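Class II aldolase/adducin N-terminal domain-containing protein (Thermoplasma acidophilum, PDB 3M4R) is of uncharacterised function, perhaps an oxidoreductase, and binds a zinc ion in the N-terminal class II aldolase/adducin domain that this chain represents. Local coordinates at residues D147-I152 against V156-Y161; K170-C175 against I183-H188; H188-F193 against N206-A211. All coordinates share one frame; numbering follows the deposited sequence. Where two conformers were deposited one is given.

Interaction 1 of 3, residues D147-I152 against V156-Y161; sequences DQIAKI and VVVLPY
Ile149 makes the first touch between 147-152 and 156-161, and a loose one: its CG2 methyl stands 4.3 Å from CG2 of Val158. Ile149 also packs on Leu144, and its CD1 on Arg186; within this contact the short branch does the touching. Ala150, next along the helix, carries most of the helix's share. Its CB touches two valine methyls that both lie on its strand side, 3.9 Å from Val156 CG2 and 4.1 Å from Val158 CG2. The backbone takes part too, since Val156 CG2 comes to 3.7 Å from the CA of Ala150. The CA atoms of Ala150 and Val156 are 5.8 Å apart, a close approach consistent with the small side chain there. Over these short segments the axes pass 8.1 Å apart with their N-to-C directions at 147°, a roughly antiparallel return of the chain. No hydrogen bond crosses the interface, so it rests on apolar packing alone. At Val156 the first torsion (chi1 -63°) sets CG2 between the backbone N and the carbonyl carbon and thereby onto the alanine, while CG1 is turned to Ile207. Val158 instead presents the methyl anti to its carbonyl carbon. Both valines face the helix because strand residues alternate, whereas Val157 between them packs on Cys175 across the sheet. Strand 156-159 is the outermost strand at this end of the sheet within the chain, paired in parallel with 182-185; helix 146-153 covers one face of it beside helix 197-215, and helix 166-175 covers the other.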
loop_
_atom_site.group_PDB
_atom_site.type_symbol
_atom_site.label_atom_id
_atom_site.label_comp_id
_atom_site.label_asym_id
_atom_site.label_seq_id
_atom_site.Cartn_x
_atom_site.Cartn_y
_atom_site.Cartn_z
ATOM N N ASP A 147 -19.601 9.392 4.377
ATOM C CA ASP A 147 -19.665 10.481 3.429
ATOM C C ASP A 147 -19.168 11.782 4.034
ATOM O O ASP A 147 -18.573 12.597 3.333
ATOM C CB ASP A 147 -21.086 10.674 2.872
ATOM C CG ASP A 147 -21.489 9.588 1.866
ATOM O OD1 ASP A 147 -20.711 8.645 1.619
ATOM O OD2 ASP A 147 -22.606 9.673 1.303
ATOM N N GLN A 148 -19.408 12.013 5.315
ATOM C CA GLN A 148 -18.853 13.213 5.913
ATOM C C GLN A 148 -17.337 13.028 6.144
ATOM O O GLN A 148 -16.548 13.962 5.998
ATOM C CB GLN A 148 -19.606 13.602 7.183
ATOM C CG GLN A 148 -21.062 13.991 6.951
ATOM C CD GLN A 148 -21.725 14.372 8.233
ATOM O OE1 GLN A 148 -21.210 14.099 9.309
ATOM N NE2 GLN A 148 -22.861 15.028 8.139
ATOM N N ILE A 149 -16.919 11.827 6.471
ATOM C CA ILE A 149 -15.474 11.548 6.488
ATOM C C ILE A 149 -14.777 11.880 5.142
ATOM O O ILE A 149 -13.728 12.536 5.128
ATOM C CB ILE A 149 -15.165 10.127 6.949
ATOM C CG1 ILE A 149 -15.601 9.946 8.426
ATOM C CG2 ILE A 149 -13.662 9.873 6.848
ATOM C CD1 ILE A 149 -15.407 8.526 8.957
ATOM N N ALA A 150 -15.386 11.476 4.030
ATOM C CA ALA A 150 -14.877 11.789 2.690
ATOM C C ALA A 150 -14.829 13.309 2.436
ATOM O O ALA A 150 -13.843 13.816 1.879
ATOM C CB ALA A 150 -15.725 11.090 1.625
ATOM N N LYS A 151 -15.843 14.055 2.882
ATOM C CA LYS A 151 -15.834 15.498 2.661
ATOM C C LYS A 151 -14.688 16.139 3.473
ATOM O O LYS A 151 -14.121 17.142 3.046
ATOM C CB LYS A 151 -17.206 16.175 2.947
ATOM C CG LYS A 151 -18.411 15.566 2.159
ATOM C CD LYS A 151 -19.669 16.492 1.880
ATOM C CE LYS A 151 -19.722 17.748 2.647
ATOM N NZ LYS A 151 -21.017 18.631 2.533
ATOM N N ILE A 152 -14.330 15.541 4.608
ATOM C CA ILE A 152 -13.269 16.076 5.461
ATOM C C ILE A 152 -11.911 15.819 4.809
ATOM O O ILE A 152 -11.059 16.701 4.742
ATOM C CB ILE A 152 -13.279 15.415 6.874
ATOM C CG1 ILE A 152 -14.541 15.830 7.655
ATOM C CG2 ILE A 152 -12.057 15.826 7.682
ATOM C CD1 ILE A 152 -14.893 14.928 8.837
ATOM N N VAL A 156 -11.603 11.028 -1.852
ATOM C CA VAL A 156 -11.338 9.684 -1.372
ATOM C C VAL A 156 -12.581 8.844 -1.444
ATOM O O VAL A 156 -13.652 9.357 -1.565
ATOM C CB VAL A 156 -10.839 9.683 0.067
ATOM C CG1 VAL A 156 -9.522 10.420 0.149
ATOM C CG2 VAL A 156 -11.904 10.308 1.017
ATOM N N VAL A 157 -12.403 7.532 -1.396
ATOM C CA VAL A 157 -13.486 6.604 -1.239
ATOM C C VAL A 157 -13.245 6.035 0.131
ATOM O O VAL A 157 -12.098 5.777 0.515
ATOM C CB VAL A 157 -13.453 5.506 -2.334
ATOM C CG1 VAL A 157 -14.266 4.244 -1.925
ATOM C CG2 VAL A 157 -14.007 6.083 -3.644
ATOM N N VAL A 158 -14.320 5.849 0.878
ATOM C CA VAL A 158 -14.242 5.327 2.239
ATOM C C VAL A 158 -14.889 3.949 2.246
ATOM O O VAL A 158 -15.928 3.756 1.638
ATOM C CB VAL A 158 -14.946 6.266 3.228
ATOM C CG1 VAL A 158 -14.958 5.651 4.630
ATOM C CG2 VAL A 158 -14.252 7.617 3.226
ATOM N N LEU A 159 -14.224 2.975 2.861
ATOM C CA LEU A 159 -14.758 1.623 3.008
ATOM C C LEU A 159 -15.036 1.327 4.467
ATOM O O LEU A 159 -14.289 1.770 5.332
ATOM C CB LEU A 159 -13.757 0.592 2.477
ATOM C CG LEU A 159 -13.898 0.059 1.054
ATOM C CD1 LEU A 159 -14.118 1.191 0.083
ATOM C CD2 LEU A 159 -12.653 -0.763 0.678
ATOM N N PRO A 160 -16.092 0.544 4.753
ATOM C CA PRO A 160 -16.375 0.189 6.131
ATOM C C PRO A 160 -15.322 -0.743 6.632
ATOM O O PRO A 160 -14.488 -1.177 5.832
ATOM C CB PRO A 160 -17.711 -0.556 6.022
ATOM C CG PRO A 160 -17.588 -1.264 4.762
ATOM C CD PRO A 160 -16.969 -0.217 3.842
ATOM N N TYR A 161 -15.348 -1.072 7.923
ATOM C CA TYR A 161 -14.415 -2.052 8.468
ATOM C C TYR A 161 -14.602 -3.375 7.743
ATOM O O TYR A 161 -15.714 -3.839 7.599
ATOM C CB TYR A 161 -14.548 -2.282 9.989
ATOM C CG TYR A 161 -13.586 -3.351 10.492
ATOM C CD1 TYR A 161 -12.199 -3.135 10.523
ATOM C CD2 TYR A 161 -14.038 -4.599 10.836
ATOM C CE1 TYR A 161 -11.303 -4.146 10.925
ATOM C CE2 TYR A 161 -13.150 -5.618 11.230
ATOM C CZ TYR A 161 -11.812 -5.390 11.311
ATOM O OH TYR A 161 -10.984 -6.430 11.695
#

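Interaction 2 of 3, residues K170-C175 against I183-H188. With ZN (zinc ion), chain B.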
loop_
_atom_site.group_PDB
_atom_site.type_symbol
_atom_site.label_atom_id
_atom_site.label_comp_id
_atom_site.label_asym_id
_atom_site.label_seq_id
_atom_site.Cartn_x
_atom_site.Cartn_y
_atom_site.Cartn_z
ATOM N N LYS A 170 -10.247 -7.584 -2.450
ATOM C CA LYS A 170 -11.290 -7.602 -3.491
ATOM C C LYS A 170 -12.230 -6.368 -3.479
ATOM O O LYS A 170 -12.599 -5.813 -4.517
ATOM C CB LYS A 170 -12.135 -8.850 -3.268
ATOM C CG LYS A 170 -11.304 -10.141 -3.415
ATOM C CD LYS A 170 -11.778 -11.015 -4.511
ATOM C CE LYS A 170 -11.766 -10.362 -5.889
ATOM N NZ LYS A 170 -12.656 -11.212 -6.708
ATOM N N GLU A 171 -12.608 -5.941 -2.290
ATOM C CA GLU A 171 -13.431 -4.721 -2.132
ATOM C C GLU A 171 -12.668 -3.477 -2.518
ATOM O O GLU A 171 -13.224 -2.562 -3.134
ATOM C CB GLU A 171 -13.830 -4.571 -0.694
ATOM C CG GLU A 171 -14.939 -5.473 -0.307
ATOM C CD GLU A 171 -16.241 -5.130 -1.028
ATOM O OE1 GLU A 171 -16.719 -3.974 -0.944
ATOM O OE2 GLU A 171 -16.763 -6.038 -1.694
ATOM N N VAL A 172 -11.393 -3.443 -2.130
ATOM C CA VAL A 172 -10.532 -2.361 -2.503
ATOM C C VAL A 172 -10.447 -2.303 -4.029
ATOM O O VAL A 172 -10.633 -1.239 -4.634
ATOM C CB VAL A 172 -9.154 -2.510 -1.852
ATOM C CG1 VAL A 172 -8.168 -1.649 -2.522
ATOM C CG2 VAL A 172 -9.253 -2.252 -0.370
HETATM N N MSE A 173 -10.184 -3.454 -4.642
HETATM C CA MSE A 173 -10.125 -3.537 -6.072
HETATM C C MSE A 173 -11.381 -2.957 -6.703
HETATM O O MSE A 173 -11.297 -2.168 -7.629
HETATM C CB MSE A 173 -9.996 -4.999 -6.519
HETATM C CG MSE A 173 -9.783 -5.154 -8.001
HETATM SE SE MSE A 173 -9.499 -7.043 -8.477
HETATM C CE MSE A 173 -11.339 -7.597 -8.597
ATOM N N ASN A 174 -12.538 -3.382 -6.216
ATOM C CA ASN A 174 -13.808 -3.006 -6.827
ATOM C C ASN A 174 -14.243 -1.552 -6.542
ATOM O O ASN A 174 -14.974 -0.987 -7.337
ATOM C CB ASN A 174 -14.914 -3.962 -6.396
ATOM C CG ASN A 174 -14.684 -5.406 -6.886
ATOM O OD1 ASN A 174 -14.105 -5.660 -7.973
ATOM N ND2 ASN A 174 -15.143 -6.365 -6.078
ATOM N N CYS A 175 -13.770 -0.933 -5.460
ATOM C CA CYS A 175 -14.200 0.430 -5.158
ATOM C C CYS A 175 -13.262 1.452 -5.779
ATOM O O CYS A 175 -13.595 2.612 -5.879
ATOM C CB CYS A 175 -14.322 0.643 -3.658
ATOM S SG CYS A 175 -15.562 -0.430 -2.936
ATOM N N ILE A 183 -7.989 5.705 -0.713
ATOM C CA ILE A 183 -9.044 4.844 -0.212
ATOM C C ILE A 183 -8.839 4.698 1.294
ATOM O O ILE A 183 -7.766 4.295 1.741
ATOM C CB ILE A 183 -8.996 3.460 -0.830
ATOM C CG1 ILE A 183 -9.261 3.546 -2.344
ATOM C CG2 ILE A 183 -9.997 2.554 -0.139
ATOM C CD1 ILE A 183 -9.132 2.146 -3.095
ATOM N N VAL A 184 -9.865 5.069 2.053
ATOM C CA VAL A 184 -9.833 5.094 3.516
ATOM C C VAL A 184 -10.491 3.825 4.020
ATOM O O VAL A 184 -11.589 3.502 3.607
ATOM C CB VAL A 184 -10.593 6.290 4.066
ATOM C CG1 VAL A 184 -10.619 6.252 5.622
ATOM C CG2 VAL A 184 -9.948 7.569 3.552
ATOM N N LEU A 185 -9.801 3.102 4.890
ATOM C CA LEU A 185 -10.291 1.799 5.377
ATOM C C LEU A 185 -10.623 1.986 6.847
ATOM O O LEU A 185 -9.720 2.076 7.690
ATOM C CB LEU A 185 -9.215 0.712 5.166
ATOM C CG LEU A 185 -8.580 0.528 3.767
ATOM C CD1 LEU A 185 -7.492 -0.602 3.771
ATOM C CD2 LEU A 185 -9.627 0.281 2.703
ATOM N N ARG A 186 -11.913 2.102 7.173
ATOM C CA ARG A 186 -12.292 2.387 8.539
ATOM C C ARG A 186 -11.769 1.330 9.492
ATOM O O ARG A 186 -11.831 0.147 9.201
ATOM C CB ARG A 186 -13.807 2.556 8.694
ATOM C CG ARG A 186 -14.330 3.737 7.890
ATOM C CD ARG A 186 -15.801 4.036 8.197
ATOM N NE ARG A 186 -15.963 4.627 9.515
ATOM C CZ ARG A 186 -16.889 5.525 9.833
ATOM N NH1 ARG A 186 -16.942 5.972 11.069
ATOM N NH2 ARG A 186 -17.739 5.989 8.921
ATOM N N LYS A 187 -11.234 1.804 10.613
ATOM C CA LYS A 187 -10.653 0.972 11.670
ATOM C C LYS A 187 -9.452 0.147 11.243
ATOM O O LYS A 187 -9.175 -0.890 11.871
ATOM C CB LYS A 187 -11.705 0.061 12.302
ATOM C CG LYS A 187 -12.959 0.771 12.714
ATOM C CD LYS A 187 -13.760 -0.011 13.804
ATOM C CE LYS A 187 -15.079 0.680 14.091
ATOM N NZ LYS A 187 -16.158 -0.340 14.186
ATOM N N HIS A 188 -8.777 0.589 10.163
ATOM C CA HIS A 188 -7.618 -0.092 9.598
ATOM C C HIS A 188 -6.569 0.936 9.191
ATOM O O HIS A 188 -5.501 0.962 9.760
ATOM C CB HIS A 188 -8.035 -0.935 8.381
ATOM C CG HIS A 188 -6.925 -1.762 7.777
ATOM N ND1 HIS A 188 -7.158 -2.656 6.751
ATOM C CD2 HIS A 188 -5.591 -1.834 8.040
ATOM C CE1 HIS A 188 -6.014 -3.207 6.378
ATOM N NE2 HIS A 188 -5.049 -2.749 7.161
HETATM ZN ZN ZN B . -3.131 -3.015 6.867
HETATM O O HOH W 1 -3.351 -4.471 8.253
#
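Apolar packing is the sole kind of direct contact between 170-175 and 183-188, and Val172 provides the helical side of it. Its two methyls divide the work: CG1 lies 4.0 Å from CD1 of Ile183, and CG2 lies 4.0 Å from CD2 of Leu185. With CG1 anti to the backbone N (chi1 164°), CG1 is directed to Ile183 and CG2 to Leu185. Ile183 reaches the valine with the end of its longer branch, crossing it obliquely, whereas Leu185 offers one terminal methyl and crosses at about a right angle. The CA of Val172 remains 7.7 Å from the CA of Ile183, so mainly side chains bridge the gap, though Ile183 CD1 also lies 4.0 Å from Val172 O. This is the packing of a beta-alpha-beta crossover: helix 166-175 connects strand 156-159 to its parallel neighbour 182-185 and lies on the sheet, with Leu159 and Leu191 also meeting Val172. Backbone hydrogen bonding shapes the end of the strand segment. His188 N donates to Leu185 O over 3.0 Å, closing a turn through Arg186 and Lys187 with angles close to type II. Metal coordination then follows at His188, whose NE2 binds the zinc ion at 2.0 Å. CD2 and CE1 of that ring are nearly equally far from the metal, so the bond leaves NE2 almost symmetrically. Water 1 also binds the zinc, and the His188 NE2-zinc-water angle is about 84°. Glu116, His130 and His132 complete the protein ligands, and the side chains of Leu185 and His130 are about 4 Å apart.

Interaction 3 of 3, residues H188-F193 against N206-A211; sequences HGLLTF and NIVSRA. With ZN (zinc ion), chain B.
Leu190 sets its CD2 methyl against two adjacent helix residues, 3.7 Å from Ile207 CG2 and 3.7 Å from Val208 CG2. With CG anti to the backbone N (chi1 178°), the side chain reaches across a separation of 8.4 Å between the CA atoms of Leu190 and Val208. CD1, the other branch, also approaches Ile207 CG2, at 4.0 Å.

Ile207 uses both arms. CG2 takes the leucine, while the longer arm, with chi2 at 156°, delivers CD1 to the CG2 of Thr192, where the two methyls meet tip to tip at 3.8 Å. Thr192 has chi1 62°, which turns CG2 to the helix and sends OG1 elsewhere, to His204 ND1 and Ala200 O in the early part of helix 197-215. Val208 adds its methyl anti to the carbonyl carbon.

The strand starts with a classic beta bulge, in which His188 and Gly189 both face Leu185. Beyond it, Leu191 points away from this helix and packs on zinc ligand His130, whose ND1 is hydrogen-bonded to Leu190 O.

With no hydrogen bond between the two segments, the contact rests on buried apolar packing; the threonine hydroxyl finds its partners in the same helix, and Leu190 O, through its bond to ND1 of His130, probably helps orient that zinc ligand.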
loop_
_atom_site.group_PDB
_atom_site.type_symbol
_atom_site.label_atom_id
_atom_site.label_comp_id
_atom_site.label_asym_id
_atom_site.label_seq_id
_atom_site.Cartn_x
_atom_site.Cartn_y
_atom_site.Cartn_z
ATOM N N HIS A 188 -8.777 0.589 10.163
ATOM C CA HIS A 188 -7.618 -0.092 9.598
ATOM C C HIS A 188 -6.569 0.936 9.191
ATOM O O HIS A 188 -5.501 0.962 9.760
ATOM C CB HIS A 188 -8.035 -0.935 8.381
ATOM C CG HIS A 188 -6.925 -1.762 7.777
ATOM N ND1 HIS A 188 -7.158 -2.656 6.751
ATOM C CD2 HIS A 188 -5.591 -1.834 8.040
ATOM C CE1 HIS A 188 -6.014 -3.207 6.378
ATOM N NE2 HIS A 188 -5.049 -2.749 7.161
ATOM N N GLY A 189 -6.853 1.762 8.189
ATOM C CA GLY A 189 -5.864 2.738 7.760
ATOM C C GLY A 189 -6.210 3.365 6.435
ATOM O O GLY A 189 -7.387 3.619 6.130
ATOM N N LEU A 190 -5.168 3.600 5.642
ATOM C CA LEU A 190 -5.287 4.349 4.414
ATOM C C LEU A 190 -4.489 3.712 3.308
ATOM O O LEU A 190 -3.376 3.221 3.532
ATOM C CB LEU A 190 -4.766 5.754 4.642
ATOM C CG LEU A 190 -4.743 6.726 3.449
ATOM C CD1 LEU A 190 -6.157 7.059 2.899
ATOM C CD2 LEU A 190 -4.107 8.026 3.963
ATOM N N LEU A 191 -5.040 3.788 2.098
ATOM C CA LEU A 191 -4.311 3.533 0.893
ATOM C C LEU A 191 -4.243 4.767 0.019
ATOM O O LEU A 191 -5.267 5.417 -0.266
ATOM C CB LEU A 191 -4.989 2.443 0.110
ATOM C CG LEU A 191 -4.914 1.038 0.713
ATOM C CD1 LEU A 191 -6.102 0.260 0.174
ATOM C CD2 LEU A 191 -3.549 0.361 0.348
ATOM N N THR A 192 -3.031 5.086 -0.407
ATOM C CA THR A 192 -2.807 6.039 -1.502
ATOM C C THR A 192 -1.926 5.436 -2.584
ATOM O O THR A 192 -1.287 4.396 -2.392
ATOM C CB THR A 192 -2.279 7.362 -0.988
ATOM O OG1 THR A 192 -1.007 7.211 -0.331
ATOM C CG2 THR A 192 -3.340 8.037 -0.063
ATOM N N PHE A 193 -1.884 6.120 -3.722
ATOM C CA PHE A 193 -1.271 5.574 -4.899
ATOM C C PHE A 193 -1.008 6.664 -5.947
ATOM O O PHE A 193 -1.548 7.778 -5.866
ATOM C CB PHE A 193 -2.220 4.527 -5.485
ATOM C CG PHE A 193 -3.663 4.806 -5.175
ATOM C CD1 PHE A 193 -4.333 5.831 -5.803
ATOM C CD2 PHE A 193 -4.320 4.069 -4.215
ATOM C CE1 PHE A 193 -5.702 6.139 -5.476
ATOM C CE2 PHE A 193 -5.634 4.344 -3.875
ATOM C CZ PHE A 193 -6.345 5.390 -4.507
ATOM N N ASN A 206 -1.369 14.617 2.715
ATOM C CA ASN A 206 -2.520 15.529 2.593
ATOM C C ASN A 206 -3.738 14.954 3.297
ATOM O O ASN A 206 -4.347 15.632 4.114
ATOM C CB ASN A 206 -2.798 15.846 1.112
ATOM C CG ASN A 206 -1.889 16.952 0.585
ATOM O OD1 ASN A 206 -1.591 17.903 1.325
ATOM N ND2 ASN A 206 -1.467 16.864 -0.675
ATOM N N ILE A 207 -4.019 13.671 3.082
ATOM C CA ILE A 207 -5.187 13.038 3.702
ATOM C C ILE A 207 -5.047 12.849 5.201
ATOM O O ILE A 207 -5.972 13.180 5.970
ATOM C CB ILE A 207 -5.522 11.701 3.053
ATOM C CG1 ILE A 207 -6.106 11.943 1.647
ATOM C CG2 ILE A 207 -6.486 10.891 3.928
ATOM C CD1 ILE A 207 -5.925 10.736 0.729
ATOM N N VAL A 208 -3.900 12.374 5.654
ATOM C CA VAL A 208 -3.751 12.113 7.076
ATOM C C VAL A 208 -3.756 13.444 7.833
ATOM O O VAL A 208 -4.366 13.551 8.882
ATOM C CB VAL A 208 -2.471 11.326 7.391
ATOM C CG1 VAL A 208 -2.228 11.267 8.871
ATOM C CG2 VAL A 208 -2.565 9.882 6.782
ATOM N N SER A 209 -3.088 14.451 7.273
ATOM C CA SER A 209 -2.936 15.734 7.942
ATOM C C SER A 209 -4.295 16.420 8.049
ATOM O O SER A 209 -4.562 17.081 9.040
ATOM C CB SER A 209 -1.853 16.610 7.281
ATOM O OG SER A 209 -2.288 17.226 6.081
ATOM N N ARG A 210 -5.163 16.202 7.063
ATOM C CA ARG A 210 -6.557 16.630 7.140
ATOM C C ARG A 210 -7.342 15.912 8.242
ATOM O O ARG A 210 -8.143 16.543 8.960
ATOM C CB ARG A 210 -7.268 16.522 5.785
ATOM C CG ARG A 210 -6.681 17.472 4.746
ATOM C CD ARG A 210 -7.186 17.225 3.325
ATOM N NE ARG A 210 -8.480 17.868 3.118
ATOM C CZ ARG A 210 -9.039 18.097 1.931
ATOM N NH1 ARG A 210 -10.227 18.678 1.860
ATOM N NH2 ARG A 210 -8.426 17.729 0.806
ATOM N N ALA A 211 -7.097 14.625 8.400
ATOM C CA ALA A 211 -7.666 13.855 9.498
ATOM C C ALA A 211 -7.194 14.418 10.834
ATOM O O ALA A 211 -7.993 14.620 11.741
ATOM C CB ALA A 211 -7.253 12.370 9.395
HETATM ZN ZN ZN B . -3.131 -3.015 6.867
HETATM O O HOH W 1 -3.351 -4.471 8.253
#

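Overall arrangement
Followed from the N terminus, the contacts come in series, without nesting or crossing. Interaction 1 closes the short helix-to-strand return, 146-153 into 156-159. Interaction 2 closes the loop from helix 166-175 to strand 182-185, and interaction 3 the longer one from strand 189-194 to helix 197-215. His188 ends interaction 2 and begins interaction 3. The three strands adjoin in one sheet: Leu159 N to Val184 O and Ile183 N to Leu191 O, each 2.8 Å and probably hydrogen-bonded, join them. Helices of interactions 1 and 3 cover one face, where Ile152 packs near Arg210 and Val184 meets Leu190; the helix of interaction 2 covers the other.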